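Local structure of putative cell adhesion protein (Bacteroides eggerthii, 4GPV) at residues L110-S115 and G192-S197. The protein is probably a FimA-type fimbrial subunit that assembles into a distinct kind of pilus and serves in cell adhesion. Numbering follows the deposited sequence.
Sequences LAVTGS and GRFFGS
G114 and G192 form the hydrogen-bonded pair of a short antiparallel bridge that sews strand 113-115 onto the end of strand 176-193, joining it to a mixed sheet of this FimA-like subunit. G114 N donates to G192 O (2.9 Å, nearly straight at 169°), and G192 N returns a bond to G114 O (2.8 Å). At the neighbouring non-hydrogen-bonded pair, T113 CA brings its hydrogen to G192 O, while T113 CG2 presses on R193 CD at 3.2 Å. Beyond the two bridged pairs the segments part and a water fills in: it accepts from F195 N and lies within bonding distance of V112 O (2.7 Å) and, more weakly, L110 O. Side chains and backbone pack on both phenylalanines. The F194 ring, its CG anti to its own carbonyl carbon (chi1 -61°), turns an edge to V112 O, with CD2 at 3.6 Å, and CE2 makes an apolar approach to V112 CG1; F100 and W132 also meet this ring. L110 CD2 rests on F195 CB (3.6 Å), an apolar contact in which the two side chains cross at about a right angle, and Y87 meets the F195 ring edge to face. R193, bent at chi2 and chi3, folds toward the backbone of 110-112, with A111 CA over one face of its guanidinium and a salt bridge from NH2 to E200. A leucine in its place would probably strand the E200 carboxylate without its mate and take from F195 O the bond donated by NE. That donor, R193 NE, lies 3.1 Å from F195 O and well above the carbonyl plane.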
ATOM      1  N   LEU A 110       4.760  17.051  -8.394  1.00 23.95           N
ATOM      2  CA  LEU A 110       5.577  15.851  -8.537  1.00 24.55           C
ATOM      3  C   LEU A 110       6.265  15.439  -7.230  1.00 28.79           C
ATOM      4  O   LEU A 110       6.604  14.260  -7.059  1.00 28.72           O
ATOM      5  CB  LEU A 110       6.619  16.038  -9.647  1.00 25.16           C
ATOM      6  CG  LEU A 110       6.051  16.171 -11.065  1.00 31.10           C
ATOM      7  CD1 LEU A 110       7.158  16.452 -12.083  1.00 32.91           C
ATOM      8  CD2 LEU A 110       5.244  14.954 -11.470  1.00 28.55           C
ATOM      9  N   ALA A 111       6.436  16.391  -6.304  1.00 23.80           N
ATOM     10  CA  ALA A 111       7.054  16.144  -5.007  1.00 25.01           C
ATOM     11  C   ALA A 111       6.052  15.855  -3.887  1.00 28.48           C
ATOM     12  O   ALA A 111       6.486  15.473  -2.805  1.00 28.44           O
ATOM     13  CB  ALA A 111       7.916  17.337  -4.620  1.00 26.56           C
ATOM     14  N   VAL A 112       4.726  16.018  -4.106  1.00 23.11           N
ATOM     15  CA  VAL A 112       3.766  15.785  -3.011  1.00 21.79           C
ATOM     16  C   VAL A 112       3.774  14.320  -2.552  1.00 22.95           C
ATOM     17  O   VAL A 112       3.649  13.427  -3.373  1.00 22.43           O
ATOM     18  CB  VAL A 112       2.318  16.204  -3.377  1.00 25.03           C
ATOM     19  CG1 VAL A 112       1.336  15.832  -2.260  1.00 23.93           C
ATOM     20  CG2 VAL A 112       2.259  17.695  -3.650  1.00 26.02           C
ATOM     21  N   THR A 113       3.807  14.102  -1.230  1.00 20.89           N
ATOM     22  CA  THR A 113       3.696  12.743  -0.673  1.00 19.96           C
ATOM     23  C   THR A 113       2.598  12.753   0.394  1.00 24.83           C
ATOM     24  O   THR A 113       2.349  13.784   1.035  1.00 26.15           O
ATOM     25  CB  THR A 113       5.064  12.264  -0.089  1.00 26.94           C
ATOM     26  OG1 THR A 113       5.401  13.104   1.007  1.00 31.03           O
ATOM     27  CG2 THR A 113       6.204  12.379  -1.086  1.00 28.82           C
ATOM     28  N   GLY A 114       1.956  11.610   0.564  1.00 19.45           N
ATOM     29  CA  GLY A 114       0.958  11.402   1.600  1.00 19.85           C
ATOM     30  C   GLY A 114       1.478  10.362   2.575  1.00 23.86           C
ATOM     31  O   GLY A 114       2.420   9.627   2.247  1.00 23.06           O
ATOM     32  N   SER A 115       0.887  10.282   3.780  1.00 19.53           N
ATOM     33  CA  SER A 115       1.382   9.288   4.745  1.00 19.40           C
ATOM     34  C   SER A 115       0.485   8.109   4.768  1.00 21.79           C
ATOM     35  O   SER A 115      -0.695   8.236   4.419  1.00 21.85           O
ATOM     36  CB  SER A 115       1.516   9.890   6.141  1.00 25.41           C
ATOM     37  OG  SER A 115       2.643  10.755   6.130  1.00 35.00           O
ATOM     38  N   GLY A 192       3.809   7.820   0.633  1.00 18.67           N
ATOM     39  CA  GLY A 192       3.066   7.447  -0.563  1.00 19.13           C
ATOM     40  C   GLY A 192       3.270   8.541  -1.586  1.00 24.51           C
ATOM     41  O   GLY A 192       2.761   9.652  -1.409  1.00 23.01           O
ATOM     42  N   ARG A 193       4.066   8.251  -2.626  1.00 20.97           N
ATOM     43  CA  ARG A 193       4.331   9.184  -3.696  1.00 21.49           C
ATOM     44  C   ARG A 193       3.280   9.048  -4.752  1.00 26.18           C
ATOM     45  O   ARG A 193       3.042   7.934  -5.263  1.00 27.23           O
ATOM     46  CB  ARG A 193       5.716   8.907  -4.307  1.00 25.31           C
ATOM     47  CG  ARG A 193       6.852   9.654  -3.677  1.00 38.70           C
ATOM     48  CD  ARG A 193       6.793  11.138  -3.996  1.00 51.45           C
ATOM     49  NE  ARG A 193       7.420  11.516  -5.260  1.00 62.45           N
ATOM     50  CZ  ARG A 193       8.661  11.965  -5.376  1.00 71.79           C
ATOM     51  NH1 ARG A 193       9.448  12.046  -4.312  1.00 61.28           N
ATOM     52  NH2 ARG A 193       9.134  12.321  -6.558  1.00 63.84           N
ATOM     53  N   PHE A 194       2.610  10.159  -5.089  1.00 19.15           N
ATOM     54  CA  PHE A 194       1.598  10.062  -6.129  1.00 17.06           C
ATOM     55  C   PHE A 194       2.211  10.023  -7.507  1.00 22.44           C
ATOM     56  O   PHE A 194       1.646   9.395  -8.401  1.00 22.17           O
ATOM     57  CB  PHE A 194       0.613  11.255  -6.027  1.00 19.43           C
ATOM     58  CG  PHE A 194      -0.118  11.276  -4.708  1.00 18.72           C
ATOM     59  CD1 PHE A 194      -1.307  10.565  -4.539  1.00 19.29           C
ATOM     60  CD2 PHE A 194       0.380  12.005  -3.625  1.00 20.66           C
ATOM     61  CE1 PHE A 194      -1.988  10.593  -3.314  1.00 20.27           C
ATOM     62  CE2 PHE A 194      -0.288  12.005  -2.391  1.00 22.75           C
ATOM     63  CZ  PHE A 194      -1.454  11.294  -2.241  1.00 21.03           C
ATOM     64  N   PHE A 195       3.314  10.777  -7.717  1.00 21.10           N
ATOM     65  CA  PHE A 195       3.983  10.861  -9.011  1.00 21.76           C
ATOM     66  C   PHE A 195       5.465  10.660  -8.792  1.00 29.05           C
ATOM     67  O   PHE A 195       5.884  10.300  -7.698  1.00 30.18           O
ATOM     68  CB  PHE A 195       3.667  12.207  -9.687  1.00 23.01           C
ATOM     69  CG  PHE A 195       2.189  12.401  -9.848  1.00 22.58           C
ATOM     70  CD1 PHE A 195       1.478  11.680 -10.804  1.00 23.75           C
ATOM     71  CD2 PHE A 195       1.486  13.245  -8.995  1.00 22.83           C
ATOM     72  CE1 PHE A 195       0.095  11.784 -10.888  1.00 24.45           C
ATOM     73  CE2 PHE A 195       0.100  13.346  -9.084  1.00 25.46           C
ATOM     74  CZ  PHE A 195      -0.579  12.654 -10.070  1.00 23.23           C
ATOM     75  N   GLY A 196       6.243  10.814  -9.834  1.00 28.76           N
ATOM     76  CA  GLY A 196       7.672  10.595  -9.707  1.00 29.01           C
ATOM     77  C   GLY A 196       8.062   9.264 -10.292  1.00 30.66           C
ATOM     78  O   GLY A 196       7.229   8.525 -10.831  1.00 30.45           O
ATOM     79  N   SER A 197       9.339   8.970 -10.196  1.00 26.36           N
ATOM     80  CA  SER A 197       9.895   7.774 -10.796  1.00 25.30           C
ATOM     81  C   SER A 197       9.519   6.535 -10.011  1.00 25.61           C
ATOM     82  O   SER A 197       9.197   6.600  -8.822  1.00 22.66           O
ATOM     83  CB  SER A 197      11.407   7.882 -10.861  1.00 27.65           C
ATOM     84  OG  SER A 197      11.941   7.796  -9.549  1.00 27.62           O
TER
HETATM   85  O   HOH W   1       4.155  12.987  -6.019  1.00 35.72           O